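Local coordinates for protein coproheme decarboxylase (Thermus thermophilus, PDB 1VDH) that catalyses the hydrogen peroxide-dependent decarboxylation of coproheme to heme b, the last step of coproporphyrin-dependent heme synthesis, as a homopentamer, at residues T11-H16 with V111-S116; E42-L47 with S96-Y101; S139-F144 with V234-D239. One frame throughout, in Å; residues are numbered along the deposited sequence.

Contact 1 (T11-H16 with V111-S116); sequences TLEGWH and VVELGS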
loop_
_atom_site.group_PDB
_atom_site.type_symbol
_atom_site.label_atom_id
_atom_site.label_comp_id
_atom_site.label_asym_id
_atom_site.label_seq_id
_atom_site.Cartn_x
_atom_site.Cartn_y
_atom_site.Cartn_z
ATOM N N THR A 11 18.453 -24.356 -14.063
ATOM C CA THR A 11 17.053 -24.310 -14.472
ATOM C C THR A 11 16.844 -24.678 -15.935
ATOM O O THR A 11 17.758 -24.583 -16.756
ATOM C CB THR A 11 16.419 -22.902 -14.266
ATOM O OG1 THR A 11 17.124 -21.932 -15.051
ATOM C CG2 THR A 11 16.448 -22.490 -12.805
ATOM N N LEU A 12 15.620 -25.101 -16.228
ATOM C CA LEU A 12 15.180 -25.443 -17.569
ATOM C C LEU A 12 13.878 -24.671 -17.733
ATOM O O LEU A 12 12.985 -24.774 -16.888
ATOM C CB LEU A 12 14.904 -26.945 -17.703
ATOM C CG LEU A 12 16.100 -27.901 -17.653
ATOM C CD1 LEU A 12 15.608 -29.336 -17.821
ATOM C CD2 LEU A 12 17.094 -27.550 -18.749
ATOM N N GLU A 13 13.788 -23.866 -18.786
ATOM C CA GLU A 13 12.587 -23.079 -19.039
ATOM C C GLU A 13 11.679 -23.748 -20.054
ATOM O O GLU A 13 12.152 -24.325 -21.034
ATOM C CB GLU A 13 12.954 -21.677 -19.537
ATOM C CG GLU A 13 13.453 -20.729 -18.453
ATOM C CD GLU A 13 14.769 -21.167 -17.840
ATOM O OE1 GLU A 13 15.728 -21.419 -18.599
ATOM O OE2 GLU A 13 14.844 -21.255 -16.600
ATOM N N GLY A 14 10.374 -23.650 -19.814
ATOM C CA GLY A 14 9.395 -24.228 -20.715
ATOM C C GLY A 14 8.476 -23.146 -21.244
ATOM O O GLY A 14 8.931 -22.062 -21.621
ATOM N N TRP A 15 7.179 -23.431 -21.264
ATOM C CA TRP A 15 6.192 -22.470 -21.746
ATOM C C TRP A 15 6.136 -21.209 -20.891
ATOM O O TRP A 15 6.403 -21.246 -19.686
ATOM C CB TRP A 15 4.793 -23.097 -21.759
ATOM C CG TRP A 15 4.455 -23.903 -22.983
ATOM C CD1 TRP A 15 5.102 -23.891 -24.191
ATOM C CD2 TRP A 15 3.366 -24.824 -23.120
ATOM N NE1 TRP A 15 4.476 -24.746 -25.072
ATOM C CE2 TRP A 15 3.409 -25.332 -24.438
ATOM C CE3 TRP A 15 2.356 -25.272 -22.254
ATOM C CZ2 TRP A 15 2.482 -26.268 -24.911
ATOM C CZ3 TRP A 15 1.433 -26.203 -22.725
ATOM C CH2 TRP A 15 1.504 -26.690 -24.043
ATOM N N HIS A 16 5.809 -20.092 -21.534
ATOM C CA HIS A 16 5.656 -18.812 -20.853
ATOM C C HIS A 16 4.233 -18.832 -20.316
ATOM O O HIS A 16 3.348 -19.437 -20.918
ATOM C CB HIS A 16 5.858 -17.653 -21.822
ATOM C CG HIS A 16 7.274 -17.506 -22.285
ATOM N ND1 HIS A 16 7.906 -16.284 -22.369
ATOM C CD2 HIS A 16 8.185 -18.431 -22.670
ATOM C CE1 HIS A 16 9.147 -16.463 -22.788
ATOM N NE2 HIS A 16 9.341 -17.755 -22.978
ATOM N N VAL A 111 7.633 -17.917 -16.464
ATOM C CA VAL A 111 8.031 -18.978 -17.386
ATOM C C VAL A 111 8.168 -20.299 -16.628
ATOM O O VAL A 111 8.868 -20.360 -15.618
ATOM C CB VAL A 111 9.389 -18.650 -18.073
ATOM C CG1 VAL A 111 9.801 -19.783 -19.001
ATOM C CG2 VAL A 111 9.292 -17.346 -18.863
ATOM N N VAL A 112 7.490 -21.345 -17.105
ATOM C CA VAL A 112 7.557 -22.666 -16.469
ATOM C C VAL A 112 9.021 -23.005 -16.223
ATOM O O VAL A 112 9.847 -22.955 -17.139
ATOM C CB VAL A 112 6.872 -23.760 -17.330
ATOM C CG1 VAL A 112 7.110 -25.147 -16.729
ATOM C CG2 VAL A 112 5.370 -23.491 -17.399
ATOM N N GLU A 113 9.339 -23.299 -14.967
ATOM C CA GLU A 113 10.708 -23.573 -14.568
ATOM C C GLU A 113 10.900 -24.883 -13.816
ATOM O O GLU A 113 10.131 -25.211 -12.912
ATOM C CB GLU A 113 11.195 -22.414 -13.692
ATOM C CG GLU A 113 12.645 -22.503 -13.244
ATOM C CD GLU A 113 12.933 -21.576 -12.086
ATOM O OE1 GLU A 113 13.154 -20.365 -12.318
ATOM O OE2 GLU A 113 12.921 -22.057 -10.934
ATOM N N LEU A 114 11.915 -25.638 -14.222
ATOM C CA LEU A 114 12.259 -26.896 -13.574
ATOM C C LEU A 114 13.658 -26.657 -13.011
ATOM O O LEU A 114 14.592 -26.360 -13.757
ATOM C CB LEU A 114 12.271 -28.048 -14.586
ATOM C CG LEU A 114 10.986 -28.247 -15.400
ATOM C CD1 LEU A 114 11.096 -29.526 -16.215
ATOM C CD2 LEU A 114 9.779 -28.320 -14.478
ATOM N N GLY A 115 13.791 -26.732 -11.693
ATOM C CA GLY A 115 15.083 -26.484 -11.084
ATOM C C GLY A 115 15.752 -27.647 -10.383
ATOM O O GLY A 115 15.105 -28.616 -9.977
ATOM N N SER A 116 17.068 -27.528 -10.242
ATOM C CA SER A 116 17.897 -28.524 -9.576
ATOM C C SER A 116 19.027 -27.766 -8.896
ATOM O O SER A 116 19.719 -26.982 -9.536
ATOM C CB SER A 116 18.471 -29.511 -10.589
ATOM O OG SER A 116 19.224 -30.507 -9.923
#

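Contact 2 (E42-L47 with S96-Y101); sequences EELKGL and SAFARY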
loop_
_atom_site.group_PDB
_atom_site.type_symbol
_atom_site.label_atom_id
_atom_site.label_comp_id
_atom_site.label_asym_id
_atom_site.label_seq_id
_atom_site.Cartn_x
_atom_site.Cartn_y
_atom_site.Cartn_z
ATOM N N GLU A 42 -20.829 -14.090 -27.835
ATOM C CA GLU A 42 -20.447 -14.742 -29.086
ATOM C C GLU A 42 -19.004 -14.431 -29.454
ATOM O O GLU A 42 -18.254 -15.320 -29.858
ATOM C CB GLU A 42 -21.387 -14.331 -30.226
ATOM C CG GLU A 42 -22.815 -14.857 -30.085
ATOM C CD GLU A 42 -22.890 -16.377 -30.017
ATOM O OE1 GLU A 42 -23.731 -16.897 -29.253
ATOM O OE2 GLU A 42 -22.112 -17.055 -30.724
ATOM N N GLU A 43 -18.618 -13.169 -29.305
ATOM C CA GLU A 43 -17.254 -12.754 -29.607
ATOM C C GLU A 43 -16.259 -13.413 -28.647
ATOM O O GLU A 43 -15.165 -13.796 -29.052
ATOM C CB GLU A 43 -17.126 -11.235 -29.518
ATOM C CG GLU A 43 -15.734 -10.719 -29.853
ATOM C CD GLU A 43 -15.582 -9.233 -29.602
ATOM O OE1 GLU A 43 -14.947 -8.553 -30.434
ATOM O OE2 GLU A 43 -16.091 -8.743 -28.572
ATOM N N LEU A 44 -16.635 -13.527 -27.373
ATOM C CA LEU A 44 -15.757 -14.152 -26.378
ATOM C C LEU A 44 -15.520 -15.620 -26.722
ATOM O O LEU A 44 -14.389 -16.105 -26.646
ATOM C CB LEU A 44 -16.347 -14.025 -24.970
ATOM C CG LEU A 44 -15.494 -14.595 -23.828
ATOM C CD1 LEU A 44 -14.131 -13.899 -23.787
ATOM C CD2 LEU A 44 -16.223 -14.419 -22.510
ATOM N N LYS A 45 -16.581 -16.318 -27.126
ATOM C CA LYS A 45 -16.470 -17.726 -27.505
ATOM C C LYS A 45 -15.498 -17.886 -28.667
ATOM O O LYS A 45 -14.713 -18.832 -28.700
ATOM C CB LYS A 45 -17.835 -18.307 -27.891
ATOM C CG LYS A 45 -18.747 -18.599 -26.710
ATOM C CD LYS A 45 -19.926 -19.478 -27.118
ATOM C CE LYS A 45 -20.813 -18.796 -28.148
ATOM N NZ LYS A 45 -21.988 -19.642 -28.515
ATOM N N GLY A 46 -15.551 -16.951 -29.614
ATOM C CA GLY A 46 -14.653 -16.994 -30.756
ATOM C C GLY A 46 -13.202 -16.903 -30.312
ATOM O O GLY A 46 -12.342 -17.616 -30.826
ATOM N N LEU A 47 -12.929 -16.024 -29.350
ATOM C CA LEU A 47 -11.575 -15.860 -28.828
ATOM C C LEU A 47 -11.105 -17.127 -28.102
ATOM O O LEU A 47 -10.004 -17.624 -28.356
ATOM C CB LEU A 47 -11.511 -14.657 -27.881
ATOM C CG LEU A 47 -10.170 -14.408 -27.185
ATOM C CD1 LEU A 47 -9.045 -14.260 -28.212
ATOM C CD2 LEU A 47 -10.277 -13.175 -26.311
ATOM N N SER A 96 -11.899 -6.946 -26.519
ATOM C CA SER A 96 -13.208 -7.569 -26.715
ATOM C C SER A 96 -14.308 -6.739 -26.054
ATOM O O SER A 96 -14.053 -6.001 -25.099
ATOM C CB SER A 96 -13.220 -8.991 -26.139
ATOM O OG SER A 96 -13.230 -8.971 -24.718
ATOM N N ALA A 97 -15.534 -6.864 -26.561
ATOM C CA ALA A 97 -16.673 -6.142 -26.003
ATOM C C ALA A 97 -16.916 -6.579 -24.558
ATOM O O ALA A 97 -17.305 -5.771 -23.710
ATOM C CB ALA A 97 -17.920 -6.391 -26.845
ATOM N N PHE A 98 -16.651 -7.852 -24.271
ATOM C CA PHE A 98 -16.837 -8.379 -22.922
ATOM C C PHE A 98 -15.939 -7.655 -21.914
ATOM O O PHE A 98 -16.360 -7.379 -20.791
ATOM C CB PHE A 98 -16.570 -9.888 -22.882
ATOM C CG PHE A 98 -16.769 -10.499 -21.518
ATOM C CD1 PHE A 98 -18.008 -10.429 -20.885
ATOM C CD2 PHE A 98 -15.713 -11.114 -20.854
ATOM C CE1 PHE A 98 -18.192 -10.959 -19.606
ATOM C CE2 PHE A 98 -15.887 -11.649 -19.574
ATOM C CZ PHE A 98 -17.129 -11.569 -18.949
ATOM N N ALA A 99 -14.717 -7.328 -22.335
ATOM C CA ALA A 99 -13.757 -6.632 -21.480
ATOM C C ALA A 99 -14.209 -5.225 -21.080
ATOM O O ALA A 99 -13.626 -4.616 -20.182
ATOM C CB ALA A 99 -12.398 -6.576 -22.151
ATOM N N ARG A 100 -15.218 -4.690 -21.765
ATOM C CA ARG A 100 -15.733 -3.366 -21.422
ATOM C C ARG A 100 -16.396 -3.453 -20.047
ATOM O O ARG A 100 -16.584 -2.444 -19.372
ATOM C CB ARG A 100 -16.759 -2.879 -22.453
ATOM C CG ARG A 100 -16.238 -2.770 -23.880
ATOM C CD ARG A 100 -17.292 -2.164 -24.809
ATOM N NE ARG A 100 -17.012 -2.411 -26.225
ATOM C CZ ARG A 100 -15.938 -1.972 -26.881
ATOM N NH1 ARG A 100 -15.787 -2.257 -28.170
ATOM N NH2 ARG A 100 -15.016 -1.249 -26.262
ATOM N N TYR A 101 -16.747 -4.675 -19.647
ATOM C CA TYR A 101 -17.386 -4.926 -18.359
ATOM C C TYR A 101 -16.398 -5.529 -17.355
ATOM O O TYR A 101 -16.799 -6.030 -16.302
ATOM C CB TYR A 101 -18.578 -5.871 -18.547
ATOM C CG TYR A 101 -19.571 -5.380 -19.575
ATOM C CD1 TYR A 101 -20.646 -4.575 -19.201
ATOM C CD2 TYR A 101 -19.423 -5.700 -20.924
ATOM C CE1 TYR A 101 -21.551 -4.098 -20.148
ATOM C CE2 TYR A 101 -20.321 -5.226 -21.879
ATOM C CZ TYR A 101 -21.381 -4.426 -21.482
ATOM O OH TYR A 101 -22.274 -3.952 -22.418
HETATM O O HOH W 1 -16.425 -10.118 -26.301
#

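Contact 3 (S139-F144 with V234-D239); sequences SGYVCF and VGKYLD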
loop_
_atom_site.group_PDB
_atom_site.type_symbol
_atom_site.label_atom_id
_atom_site.label_comp_id
_atom_site.label_asym_id
_atom_site.label_seq_id
_atom_site.Cartn_x
_atom_site.Cartn_y
_atom_site.Cartn_z
ATOM N N SER A 139 -11.016 -29.473 -15.104
ATOM C CA SER A 139 -12.010 -29.680 -14.059
ATOM C C SER A 139 -11.378 -29.288 -12.736
ATOM O O SER A 139 -10.180 -29.017 -12.670
ATOM C CB SER A 139 -12.440 -31.153 -14.000
ATOM O OG SER A 139 -11.355 -31.992 -13.641
ATOM N N GLY A 140 -12.184 -29.260 -11.683
ATOM C CA GLY A 140 -11.656 -28.931 -10.377
ATOM C C GLY A 140 -11.399 -27.465 -10.092
ATOM O O GLY A 140 -12.082 -26.580 -10.607
ATOM N N TYR A 141 -10.360 -27.225 -9.300
ATOM C CA TYR A 141 -10.002 -25.887 -8.854
ATOM C C TYR A 141 -8.533 -25.550 -9.052
ATOM O O TYR A 141 -7.702 -26.428 -9.287
ATOM C CB TYR A 141 -10.345 -25.758 -7.359
ATOM C CG TYR A 141 -11.780 -26.121 -7.048
ATOM C CD1 TYR A 141 -12.760 -25.134 -6.931
ATOM C CD2 TYR A 141 -12.176 -27.456 -6.972
ATOM C CE1 TYR A 141 -14.105 -25.473 -6.759
ATOM C CE2 TYR A 141 -13.511 -27.801 -6.803
ATOM C CZ TYR A 141 -14.468 -26.812 -6.703
ATOM O OH TYR A 141 -15.794 -27.168 -6.584
ATOM N N VAL A 142 -8.229 -24.261 -8.945
ATOM C CA VAL A 142 -6.868 -23.776 -9.069
ATOM C C VAL A 142 -6.530 -22.891 -7.874
ATOM O O VAL A 142 -7.402 -22.218 -7.317
ATOM C CB VAL A 142 -6.651 -22.938 -10.368
ATOM C CG1 VAL A 142 -7.448 -21.633 -10.312
ATOM C CG2 VAL A 142 -5.160 -22.633 -10.550
ATOM N N CYS A 143 -5.278 -22.972 -7.443
ATOM C CA CYS A 143 -4.751 -22.144 -6.368
ATOM C C CYS A 143 -3.491 -21.512 -6.937
ATOM O O CYS A 143 -2.582 -22.225 -7.373
ATOM C CB CYS A 143 -4.371 -22.967 -5.136
ATOM S SG CYS A 143 -3.321 -22.052 -3.931
ATOM N N PHE A 144 -3.471 -20.186 -7.010
ATOM C CA PHE A 144 -2.296 -19.480 -7.505
ATOM C C PHE A 144 -1.749 -18.533 -6.456
ATOM O O PHE A 144 -2.505 -17.805 -5.811
ATOM C CB PHE A 144 -2.595 -18.650 -8.763
ATOM C CG PHE A 144 -1.483 -17.682 -9.115
ATOM C CD1 PHE A 144 -1.597 -16.324 -8.810
ATOM C CD2 PHE A 144 -0.295 -18.144 -9.670
ATOM C CE1 PHE A 144 -0.539 -15.447 -9.046
ATOM C CE2 PHE A 144 0.771 -17.277 -9.911
ATOM C CZ PHE A 144 0.650 -15.925 -9.596
ATOM N N VAL A 234 -8.040 -18.457 -5.301
ATOM C CA VAL A 234 -8.636 -19.770 -5.517
ATOM C C VAL A 234 -9.762 -19.623 -6.529
ATOM O O VAL A 234 -10.614 -18.746 -6.400
ATOM C CB VAL A 234 -9.182 -20.402 -4.221
ATOM C CG1 VAL A 234 -9.777 -21.779 -4.528
ATOM C CG2 VAL A 234 -8.067 -20.555 -3.194
ATOM N N GLY A 235 -9.742 -20.471 -7.552
ATOM C CA GLY A 235 -10.772 -20.408 -8.571
ATOM C C GLY A 235 -11.294 -21.769 -8.990
ATOM O O GLY A 235 -10.609 -22.779 -8.858
ATOM N N LYS A 236 -12.541 -21.789 -9.445
ATOM C CA LYS A 236 -13.184 -23.007 -9.910
ATOM C C LYS A 236 -13.138 -23.002 -11.433
ATOM O O LYS A 236 -13.556 -22.028 -12.057
ATOM C CB LYS A 236 -14.642 -23.047 -9.439
ATOM C CG LYS A 236 -15.419 -24.259 -9.930
ATOM C CD LYS A 236 -16.849 -24.229 -9.429
ATOM C CE LYS A 236 -17.671 -25.361 -10.033
ATOM N NZ LYS A 236 -17.137 -26.696 -9.667
ATOM N N TYR A 237 -12.602 -24.068 -12.024
ATOM C CA TYR A 237 -12.514 -24.171 -13.480
ATOM C C TYR A 237 -13.912 -24.088 -14.084
ATOM O O TYR A 237 -14.845 -24.720 -13.589
ATOM C CB TYR A 237 -11.841 -25.486 -13.905
ATOM C CG TYR A 237 -11.759 -25.648 -15.412
ATOM C CD1 TYR A 237 -10.694 -25.109 -16.132
ATOM C CD2 TYR A 237 -12.786 -26.273 -16.124
ATOM C CE1 TYR A 237 -10.656 -25.181 -17.523
ATOM C CE2 TYR A 237 -12.759 -26.348 -17.518
ATOM C CZ TYR A 237 -11.695 -25.796 -18.208
ATOM O OH TYR A 237 -11.690 -25.821 -19.582
ATOM N N LEU A 238 -14.049 -23.293 -15.142
ATOM C CA LEU A 238 -15.329 -23.117 -15.817
ATOM C C LEU A 238 -15.272 -23.586 -17.265
ATOM O O LEU A 238 -14.438 -23.104 -18.036
ATOM C CB LEU A 238 -15.722 -21.632 -15.841
ATOM C CG LEU A 238 -15.879 -20.824 -14.550
ATOM C CD1 LEU A 238 -16.038 -19.348 -14.891
ATOM C CD2 LEU A 238 -17.075 -21.330 -13.758
ATOM N N ASP A 239 -16.122 -24.542 -17.637
ATOM C CA ASP A 239 -16.164 -24.955 -19.038
ATOM C C ASP A 239 -17.066 -23.930 -19.733
ATOM O O ASP A 239 -17.538 -22.988 -19.085
ATOM C CB ASP A 239 -16.658 -26.404 -19.230
ATOM C CG ASP A 239 -18.029 -26.680 -18.609
ATOM O OD1 ASP A 239 -18.801 -25.750 -18.306
ATOM O OD2 ASP A 239 -18.347 -27.875 -18.442
HETATM O O HOH W 2 -14.789 -26.901 -11.982
#

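Contact 1 (T11-H16 with V111-S116)
Val-111 sets its CG2 methyl over one face of the His-16 imidazole. The methyl sits above the centre of the ring, with Val-111 CG2 3.9 Å from the His-16 ring centroid and only 6° off the normal, a CH-pi contact. The two side chains lie side by side and point the same way. With CG1 anti to its backbone N (chi1 179°), Val-111 turns this second methyl to Glu-13, where Val-111 CG1 comes 3.7 Å from Glu-13 CB. His-16 ND1 is hydrogen-bonded to Tyr-109 OH, which helps to set the rotation of the ring.

On the same face of the sheet Thr-11 slants across Glu-113, and Thr-11 CG2 rests 3.7 Å from Glu-113 CD. Thr-11 OG1 gives its proton to the syn lone pair of Glu-13 OE2, 2.8 Å away. An alanine in place of Thr-11 is likely to leave Glu-13 OE2 without this donor and the Glu-113 carboxylate without its methyl neighbour. Both glutamates also form salt bridges to Lys-211 of the second subunit, so the two carboxylates share one cation at the subunit interface.

The other face carries Leu-12 and Leu-114, paired through their CB atoms. The side chain of Leu-114 lies near that of Arg-131, a predicted coproheme-binding residue. The backbones of Leu-12 and Leu-114 form two hydrogen bonds. The regular pairing breaks after Glu-13. Gly-14 N donates to Val-112 O at 2.8 Å, while Val-112 N donates to Trp-15 O at 2.8 Å, nearly in line with the carbonyl. Two residues thus face one. This is a beta bulge in the antiparallel pairing of strands 10-24 and 102-116, within the beta barrel of the chlorite dismutase family.

Contact 2 (E42-L47 with S96-Y101)
Glu-43 reaches out from helix 34-56 and takes a backbone amide of a distant turn with one carboxylate oxygen. Ala-97 N donates to Glu-43 OE2 at 2.8 Å, and the bond is almost straight, 170° at the hydrogen. The amide comes in on the syn side of the oxygen, 24° out of the carboxylate plane. The turn is an ST motif leading into a short 3-10 segment: Ser-96 OG accepts from Ala-99 N at 3.3 Å, three residues on. Ser-96 OG is also hydrogen-bonded to Leu-93 O, which ties the turn back to helix 83-95.

The glutamate gets there by stretching. Its CG is anti to the backbone N, and the chain stays extended beyond it. The same oxygen holds a second partner, a water that donates to Glu-43 OE2 at 2.7 Å and accepts from Phe-98 N. One oxygen therefore serves two successive amides, one directly and one through water. These donors would probably favour the charged form of the carboxylate. The methyl of Ala-97 lies close beside the oxygen as well.

One residue along the helix the contact turns apolar. Leu-44 touches Phe-98, Leu-93 of helix 83-95 and Leu-243 of helix 240-246. The Phe-98 ring also meets Trp-29 edge-to-face. The contact thus joins the long helix 34-56 to the loop between helix 83-95 and strand 102-116, away from the coproheme site. Leu-44 and Phe-98 meet at a slant, and one methyl does the touching. Leu-44 CD2 lies over a face of the ring, 4.1 Å from the Phe-98 centroid and 27° off the normal. It is displaced toward one side, so that the nearest ring atom is Phe-98 CD2, 3.7 Å from Leu-44 CD2.

Contact 3 (S139-F144 with V234-D239)
Val-142 and Gly-235 form a hydrogen-bonded pair where strands 141-152 and 227-237 run antiparallel in the beta barrel. The first of these strands goes on to Tyr-145, the predicted active-site residue. Val-142 N donates to Gly-235 O at 2.8 Å, and Gly-235 N returns a bond to Val-142 O at 2.9 Å. A side chain on Gly-235 would probably be tight against Val-142 CG1.

On the face of Tyr-141 and Lys-236 the side chains slant across each other. Lys-236 CG lies 3.6 Å from Tyr-141 CE1. The lysine CG is anti to the backbone N (chi1 177°), and the chain stays extended until it bends at its last torsion, chi4 61°. That bend brings Lys-236 NZ to Tyr-141 OH in a weak bond of 3.4 Å. The hydroxyl has a stronger partner in Asp-84 of the third subunit, so the pair marks a subunit interface.

The Gly-140 carbonyl oxygen accepts from Tyr-237 N and from a water that also donates to Tyr-237 O. Just before this glycine in the chain, Ser-139 passes over one face of the Tyr-237 ring. There Ser-139 N stands 3.8 Å from Tyr-237 CD2.

In the fold
From the N terminus, strand 10-24 pairs with strand 102-116, and contact 1 closes that loop. Contact 2 is nested inside it and ties helix 34-56 to the turn before strand 102-116. Contact 3 opens only after contact 1 has closed, joining strands 141-152 and 227-237. Contacts 1 and 3 are thus in series and play matching roles: each pairs the first and last strands of a four-strand set, as in a ferredoxin-like half. They lie on opposite sides of the chain's centre, their centres about 23 Å apart. Pairings of 102-116 with 184-189 and of 61-67 with 227-237 join the halves. Contact 2 touches neither.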